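Local coordinates for hydrolase, haloacid dehalogenase-like family (Streptococcus pneumoniae, PDB 2FI1), which is probably a hydrolase of the haloacid dehalogenase-like family, with a calcium ion bound in its core domain and an undetermined substrate, at residues A26-T31 / E64-K69; Y45-L48 / F54-E57; V104-D109 / F134-N139. All coordinates share one frame; numbering follows the deposited sequence.

Contact 1 of 3, residues A26-T31 / E64-K69; sequences AAFVET and ENFLEK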
# COMPACT_ATOMS: atom_id res chain seq x y z
N ALA A 26 5.26 14.94 0.08
CA ALA A 26 5.28 16.08 -0.82
C ALA A 26 4.28 17.13 -0.37
O ALA A 26 4.62 18.32 -0.28
CB ALA A 26 4.98 15.63 -2.25
N ALA A 27 3.07 16.70 -0.03
CA ALA A 27 2.03 17.63 0.45
C ALA A 27 2.40 18.26 1.80
O ALA A 27 2.15 19.44 2.02
CB ALA A 27 0.71 16.92 0.57
N PHE A 28 3.01 17.50 2.69
CA PHE A 28 3.36 17.99 4.02
C PHE A 28 4.47 19.04 3.93
O PHE A 28 4.40 20.10 4.56
CB PHE A 28 3.78 16.81 4.89
CG PHE A 28 3.78 17.09 6.37
CD1 PHE A 28 2.73 16.65 7.16
CD2 PHE A 28 4.84 17.75 6.98
CE1 PHE A 28 2.73 16.88 8.54
CE2 PHE A 28 4.85 17.98 8.34
CZ PHE A 28 3.80 17.55 9.12
N VAL A 29 5.48 18.76 3.13
CA VAL A 29 6.59 19.70 2.92
C VAL A 29 6.07 20.99 2.27
O VAL A 29 6.44 22.09 2.70
CB VAL A 29 7.70 19.04 2.06
CG1 VAL A 29 8.72 20.07 1.57
CG2 VAL A 29 8.39 17.92 2.84
N GLU A 30 5.21 20.88 1.27
CA GLU A 30 4.71 22.08 0.62
C GLU A 30 3.81 22.89 1.56
O GLU A 30 3.83 24.13 1.53
CB GLU A 30 4.03 21.76 -0.72
CG GLU A 30 2.71 21.07 -0.67
CD GLU A 30 2.13 20.83 -2.07
OE1 GLU A 30 2.62 21.45 -3.04
OE2 GLU A 30 1.22 20.00 -2.20
N THR A 31 3.06 22.22 2.42
CA THR A 31 2.22 22.91 3.40
C THR A 31 3.09 23.64 4.45
O THR A 31 2.81 24.79 4.79
CB THR A 31 1.22 21.95 4.08
OG1 THR A 31 0.49 21.23 3.07
CG2 THR A 31 0.23 22.71 4.95
N GLU A 64 -1.49 27.31 12.49
CA GLU A 64 -2.94 27.45 12.41
C GLU A 64 -3.48 26.93 11.08
O GLU A 64 -2.97 27.30 10.03
CB GLU A 64 -3.34 28.92 12.61
CG GLU A 64 -4.85 29.16 12.66
CD GLU A 64 -5.23 30.58 13.03
OE1 GLU A 64 -4.47 31.52 12.68
OE2 GLU A 64 -6.29 30.77 13.67
N ASN A 65 -4.51 26.08 11.15
CA ASN A 65 -5.15 25.48 9.96
C ASN A 65 -4.24 24.52 9.18
O ASN A 65 -4.53 24.23 8.02
CB ASN A 65 -5.68 26.55 9.00
CG ASN A 65 -6.58 27.57 9.67
OD1 ASN A 65 -7.42 27.22 10.51
ND2 ASN A 65 -6.42 28.84 9.31
N PHE A 66 -3.17 24.03 9.80
CA PHE A 66 -2.18 23.24 9.06
C PHE A 66 -2.79 21.95 8.52
O PHE A 66 -2.67 21.66 7.33
CB PHE A 66 -0.97 22.89 9.93
CG PHE A 66 0.04 22.03 9.22
CD1 PHE A 66 1.08 22.62 8.51
CD2 PHE A 66 -0.06 20.64 9.23
CE1 PHE A 66 2.02 21.82 7.83
CE2 PHE A 66 0.86 19.86 8.55
CZ PHE A 66 1.89 20.45 7.85
N LEU A 67 -3.45 21.19 9.38
CA LEU A 67 -3.99 19.88 8.98
C LEU A 67 -4.94 20.02 7.80
O LEU A 67 -4.86 19.27 6.83
CB LEU A 67 -4.70 19.17 10.14
CG LEU A 67 -5.30 17.79 9.80
CD1 LEU A 67 -5.10 16.82 10.92
CD2 LEU A 67 -6.77 17.86 9.41
N GLU A 68 -5.85 20.98 7.89
CA GLU A 68 -6.82 21.18 6.83
C GLU A 68 -6.16 21.46 5.49
O GLU A 68 -6.53 20.89 4.47
CB GLU A 68 -7.77 22.31 7.20
CG GLU A 68 -9.03 22.29 6.39
CD GLU A 68 -10.08 23.27 6.89
OE1 GLU A 68 -9.89 23.90 7.95
OE2 GLU A 68 -11.12 23.38 6.20
N LYS A 69 -5.17 22.35 5.50
CA LYS A 69 -4.44 22.71 4.29
C LYS A 69 -3.60 21.55 3.80
O LYS A 69 -3.52 21.30 2.60
CB LYS A 69 -3.56 23.93 4.54
CG LYS A 69 -4.33 25.21 4.86
CD LYS A 69 -3.38 26.31 5.27
CE LYS A 69 -4.12 27.57 5.71
NZ LYS A 69 -4.73 28.29 4.57
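Phe66, Phe28 and Thr31 carry this contact between the helix of residues 20-34 and the first turn of the helix of residues 66-77. Phe66 can be followed outward from its CB. Its CG stands anti to the backbone N (chi1 178°), which sends the ring across the gap to the other helix. Along one side of the ring, Phe66 CE1 lies 3.5 Å from Thr31 CG2, and CD1 is close to the same methyl. This methyl rests over a face of the Phe66 ring. At the tip, Phe66 CZ sits 3.6 Å above the plane of the Phe28 ring, over its centre. On the far side, Phe66 CE2 comes to 3.5 Å from Phe28 CE1. The pair is a T-shaped (edge-to-face) stack, the edge of Phe66 on the face of Phe28, with ring centroids 4.9 Å apart and planes at 65°.

Both helices belong to a helical bundle inserted after strand 8-11, consistent with the cap found in many haloacid dehalogenase-like enzymes. Phe28 reaches into the middle of this bundle, where it also touches Val44, Leu48 and Ile56. Its ring makes a second edge-to-face pair, with Tyr70.

Thr31 CG2 also lies 4.0 Å from Lys69 CB, the only part of that lysine side chain to touch Thr31. Thr31 OG1 turns back along its own helix and hydrogen-bonds Ala27 O at 2.7 Å. Ala27 O also accepts from Thr31 N, and the two donors reach it from opposite faces of the carbonyl plane. Asn73 ND2 is a further hydrogen-bond partner of Thr31 OG1.

Contact 2 of 3, residues Y45-L48 / F54-E57; sequences YQAL and FAIE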
# COMPACT_ATOMS: atom_id res chain seq x y z
N TYR A 45 8.98 12.03 5.82
CA TYR A 45 8.51 10.73 5.38
C TYR A 45 8.50 9.75 6.55
O TYR A 45 7.52 9.05 6.80
CB TYR A 45 9.42 10.26 4.24
CG TYR A 45 8.99 9.04 3.46
CD1 TYR A 45 8.44 9.17 2.19
CD2 TYR A 45 9.18 7.76 3.95
CE1 TYR A 45 8.08 8.06 1.46
CE2 TYR A 45 8.81 6.65 3.22
CZ TYR A 45 8.27 6.81 1.98
OH TYR A 45 7.91 5.68 1.27
N GLN A 46 9.61 9.70 7.29
CA GLN A 46 9.70 8.79 8.42
C GLN A 46 8.70 9.16 9.50
O GLN A 46 8.07 8.28 10.10
CB GLN A 46 11.13 8.77 8.97
CG GLN A 46 11.33 7.91 10.22
CD GLN A 46 10.98 6.46 10.01
OE1 GLN A 46 11.08 5.93 8.89
NE2 GLN A 46 10.56 5.79 11.10
N ALA A 47 8.54 10.45 9.76
CA ALA A 47 7.57 10.89 10.77
C ALA A 47 6.15 10.49 10.40
O ALA A 47 5.39 10.02 11.26
CB ALA A 47 7.66 12.38 10.98
N LEU A 48 5.77 10.69 9.15
CA LEU A 48 4.44 10.28 8.68
C LEU A 48 4.24 8.77 8.79
O LEU A 48 3.14 8.30 9.08
CB LEU A 48 4.18 10.77 7.26
CG LEU A 48 3.98 12.28 7.16
CD1 LEU A 48 4.05 12.71 5.72
CD2 LEU A 48 2.63 12.69 7.77
N PHE A 54 2.05 12.40 15.06
CA PHE A 54 3.47 12.54 15.41
C PHE A 54 4.17 13.56 14.49
O PHE A 54 4.94 14.40 14.96
CB PHE A 54 4.21 11.21 15.36
CG PHE A 54 5.70 11.36 15.56
CD1 PHE A 54 6.20 11.78 16.78
CD2 PHE A 54 6.57 11.12 14.52
CE1 PHE A 54 7.56 11.95 16.96
CE2 PHE A 54 7.93 11.28 14.70
CZ PHE A 54 8.42 11.71 15.92
N ALA A 55 3.88 13.48 13.20
CA ALA A 55 4.48 14.41 12.26
C ALA A 55 4.06 15.85 12.56
O ALA A 55 4.87 16.77 12.51
CB ALA A 55 4.12 14.05 10.83
N ILE A 56 2.78 16.06 12.86
CA ILE A 56 2.28 17.40 13.17
C ILE A 56 2.84 17.92 14.49
O ILE A 56 3.26 19.06 14.58
CB ILE A 56 0.74 17.46 13.14
CG1 ILE A 56 0.27 17.30 11.69
CG2 ILE A 56 0.23 18.77 13.75
CD1 ILE A 56 -1.22 17.21 11.52
N GLU A 57 2.86 17.08 15.52
CA GLU A 57 3.43 17.53 16.80
C GLU A 57 4.92 17.85 16.66
O GLU A 57 5.42 18.75 17.34
CB GLU A 57 3.20 16.50 17.90
CG GLU A 57 3.49 17.03 19.33
CD GLU A 57 2.62 18.23 19.77
OE1 GLU A 57 1.63 18.60 19.09
OE2 GLU A 57 2.93 18.82 20.83
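Ala47 O is the polar atom of this contact, and it meets the edge of the Phe54 ring. Ala47 O lies near the ring plane, 3.6 Å from Phe54 CD2. The next ring atom, Phe54 CE2, is 3.9 Å from Ala47 CB. Phe54 CG is anti to the backbone N (chi1 173°), and this swings the ring toward Ala47.

Two alanines form the centre of the contact. Their CA atoms are 4.9 Å apart, and Ala47 CB meets Ala55 CB at 3.9 Å. The small side chains let the backbones of the helices of residues 41-50 and 52-59 come this close. These two short helices follow each other in the chain and form part of the helical cap.

Leu48 starts out pointing away from the other helix, but its CD2 branch returns to Ala55 CB at 3.7 Å. Leu48 also touches Thr25 and Tyr70, and so ties the pair to the rest of the cap.

No hydrogen bond joins the two segments. Their cohesion must come largely from van der Waals packing of methyl groups and a ring edge, with perhaps a slight electrostatic gain where the C-H of Phe54 CD2 points toward Ala47 O.

Contact 3 of 3, residues V104-D109 / F134-N139; sequences VSHRND and FKRKPN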
# COMPACT_ATOMS: atom_id res chain seq x y z
N VAL A 104 -6.10 -6.92 -1.14
CA VAL A 104 -6.97 -6.76 0.03
C VAL A 104 -6.68 -5.42 0.67
O VAL A 104 -5.53 -5.13 1.02
CB VAL A 104 -6.80 -7.89 1.05
CG1 VAL A 104 -7.61 -7.61 2.31
CG2 VAL A 104 -7.23 -9.21 0.44
N SER A 105 -7.73 -4.61 0.80
CA SER A 105 -7.63 -3.30 1.44
C SER A 105 -8.78 -3.12 2.42
O SER A 105 -9.87 -3.63 2.21
CB SER A 105 -7.70 -2.20 0.39
OG SER A 105 -7.62 -0.90 0.98
N HIS A 106 -8.49 -2.36 3.47
CA HIS A 106 -9.51 -1.93 4.41
C HIS A 106 -10.21 -0.66 3.97
O HIS A 106 -11.21 -0.28 4.58
CB HIS A 106 -8.87 -1.59 5.75
CG HIS A 106 -8.13 -2.72 6.37
ND1 HIS A 106 -7.12 -2.53 7.28
CD2 HIS A 106 -8.26 -4.07 6.24
CE1 HIS A 106 -6.65 -3.70 7.68
NE2 HIS A 106 -7.33 -4.65 7.07
N ARG A 107 -9.67 0.01 2.95
CA ARG A 107 -10.25 1.25 2.47
C ARG A 107 -11.49 0.96 1.65
O ARG A 107 -11.73 -0.18 1.22
CB ARG A 107 -9.23 2.03 1.64
CG ARG A 107 -8.00 2.42 2.40
CD ARG A 107 -8.23 3.65 3.25
NE ARG A 107 -7.10 3.92 4.12
CZ ARG A 107 -6.95 5.01 4.86
NH1 ARG A 107 -7.89 5.96 4.84
NH2 ARG A 107 -5.89 5.17 5.62
N ASN A 108 -12.30 2.00 1.43
CA ASN A 108 -13.50 1.89 0.63
C ASN A 108 -13.15 1.87 -0.88
O ASN A 108 -12.00 1.71 -1.25
CB ASN A 108 -14.51 2.99 1.00
CG ASN A 108 -14.04 4.38 0.64
OD1 ASN A 108 -13.09 4.56 -0.11
ND2 ASN A 108 -14.72 5.39 1.20
N ASP A 109 -14.16 2.03 -1.72
CA ASP A 109 -13.96 1.87 -3.16
C ASP A 109 -13.09 2.97 -3.83
O ASP A 109 -12.87 2.90 -5.04
CB ASP A 109 -15.30 1.66 -3.88
CG ASP A 109 -15.89 0.27 -3.66
OD1 ASP A 109 -15.14 -0.68 -3.31
OD2 ASP A 109 -17.10 0.10 -3.88
N PHE A 134 -15.76 -7.66 4.94
CA PHE A 134 -14.90 -8.49 5.77
C PHE A 134 -14.27 -7.73 6.93
O PHE A 134 -14.10 -6.50 6.88
CB PHE A 134 -13.79 -9.15 4.94
CG PHE A 134 -14.31 -10.01 3.82
CD1 PHE A 134 -15.11 -11.10 4.07
CD2 PHE A 134 -14.00 -9.71 2.51
CE1 PHE A 134 -15.57 -11.89 3.04
CE2 PHE A 134 -14.46 -10.50 1.47
CZ PHE A 134 -15.24 -11.58 1.74
N LYS A 135 -13.88 -8.48 7.95
CA LYS A 135 -13.11 -7.95 9.05
C LYS A 135 -11.74 -7.47 8.59
O LYS A 135 -11.24 -7.87 7.53
CB LYS A 135 -12.94 -9.00 10.15
CG LYS A 135 -14.24 -9.46 10.78
CD LYS A 135 -14.91 -8.35 11.54
CE LYS A 135 -16.07 -8.87 12.38
NZ LYS A 135 -17.12 -9.50 11.54
N ARG A 136 -11.14 -6.58 9.38
CA ARG A 136 -9.82 -6.05 9.09
C ARG A 136 -8.75 -7.07 9.44
O ARG A 136 -8.89 -7.85 10.38
CB ARG A 136 -9.58 -4.76 9.88
CG ARG A 136 -10.52 -3.62 9.46
CD ARG A 136 -10.34 -2.35 10.30
NE ARG A 136 -9.07 -1.68 10.03
CZ ARG A 136 -7.96 -1.81 10.75
NH1 ARG A 136 -7.92 -2.58 11.83
NH2 ARG A 136 -6.86 -1.17 10.38
N LYS A 137 -7.67 -7.04 8.68
CA LYS A 137 -6.43 -7.71 9.07
C LYS A 137 -6.08 -7.22 10.48
O LYS A 137 -6.27 -6.05 10.78
CB LYS A 137 -5.32 -7.41 8.06
CG LYS A 137 -5.63 -7.87 6.64
CD LYS A 137 -4.58 -7.42 5.62
CE LYS A 137 -4.67 -5.94 5.31
NZ LYS A 137 -3.60 -5.50 4.35
N PRO A 138 -5.52 -8.09 11.34
CA PRO A 138 -5.00 -9.43 11.10
C PRO A 138 -6.02 -10.58 11.05
O PRO A 138 -5.62 -11.74 10.90
CB PRO A 138 -4.05 -9.64 12.28
CG PRO A 138 -4.74 -8.90 13.39
CD PRO A 138 -5.32 -7.68 12.74
N ASN A 139 -7.31 -10.30 11.14
CA ASN A 139 -8.30 -11.37 11.00
C ASN A 139 -8.13 -11.96 9.60
O ASN A 139 -8.07 -11.21 8.62
CB ASN A 139 -9.72 -10.82 11.22
CG ASN A 139 -10.76 -11.90 11.32
OD1 ASN A 139 -10.90 -12.73 10.44
ND2 ASN A 139 -11.55 -11.86 12.38
O HOH W 1 -3.48 -7.05 2.04
O HOH W 2 -4.77 -3.14 3.75
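Two loops at the C-terminal ends of core strands meet here, in the Rossmann-like domain of the haloacid dehalogenase fold. One follows strand 100-104 and the other precedes helix 141-149. By family resemblance, Ser105 and Lys137 probably correspond to the conserved serine or threonine and lysine of the active site. The side chain of Lys137 lies about 6 Å from the calcium ion, which is bound by Asp12, Gly14 and Asp160.

His106 is the main link. Its NE2 accepts a hydrogen bond from Lys137 N at 2.9 Å. The bond is bent, with an angle of 140° at the hydrogen, and the donor is tilted 30° out of the ring plane. Arg136 CB covers one ring face in a CH-pi contact, 3.8 Å from the His106 ring centroid. The Arg136 chain bends at chi3, and one face of its guanidinium packs over His106 CE1. The two planes are inclined by 54°, and His106 ND1 makes no hydrogen bond to the guanidinium.

The Lys137 side chain bends at chi3 and runs past the same imidazole, with CE 3.4 Å from His106 NE2. Lys137 NZ forms a salt bridge with Asp164. Lys137 NZ also hydrogen-bonds water 1 at 2.8 Å and water 2 at 2.7 Å. Water 1 lies 3.0 Å from Val104 O and may bridge the loops there; the approach of water 2 to that carbonyl is longer and weak. A cis peptide bond joins Lys137 to Pro138. On the other loop, Ser105 OG accepts from Arg107 N at 3.0 Å, forming an ST turn.

In the fold
The chain leaves core strand 8-11, crosses the metal site and enters the cap with helix 20-34. Contact 2 closes first, a short loop between helices 41-50 and 52-59. Contact 1 closes later and brings helix 66-77 back onto helix 20-34, so the loop of contact 2 lies wholly within that of contact 1. The two touch: Phe28 CZ of contact 1 lies 3.6 Å from Ala55 O of contact 2. The chain then returns to the core, where contact 3 joins the loops after strands 100-104 and 124-128. Contact 3 follows the others in series. Its nearest atoms are about 10 Å from contact 2 and about 13 Å from contact 1.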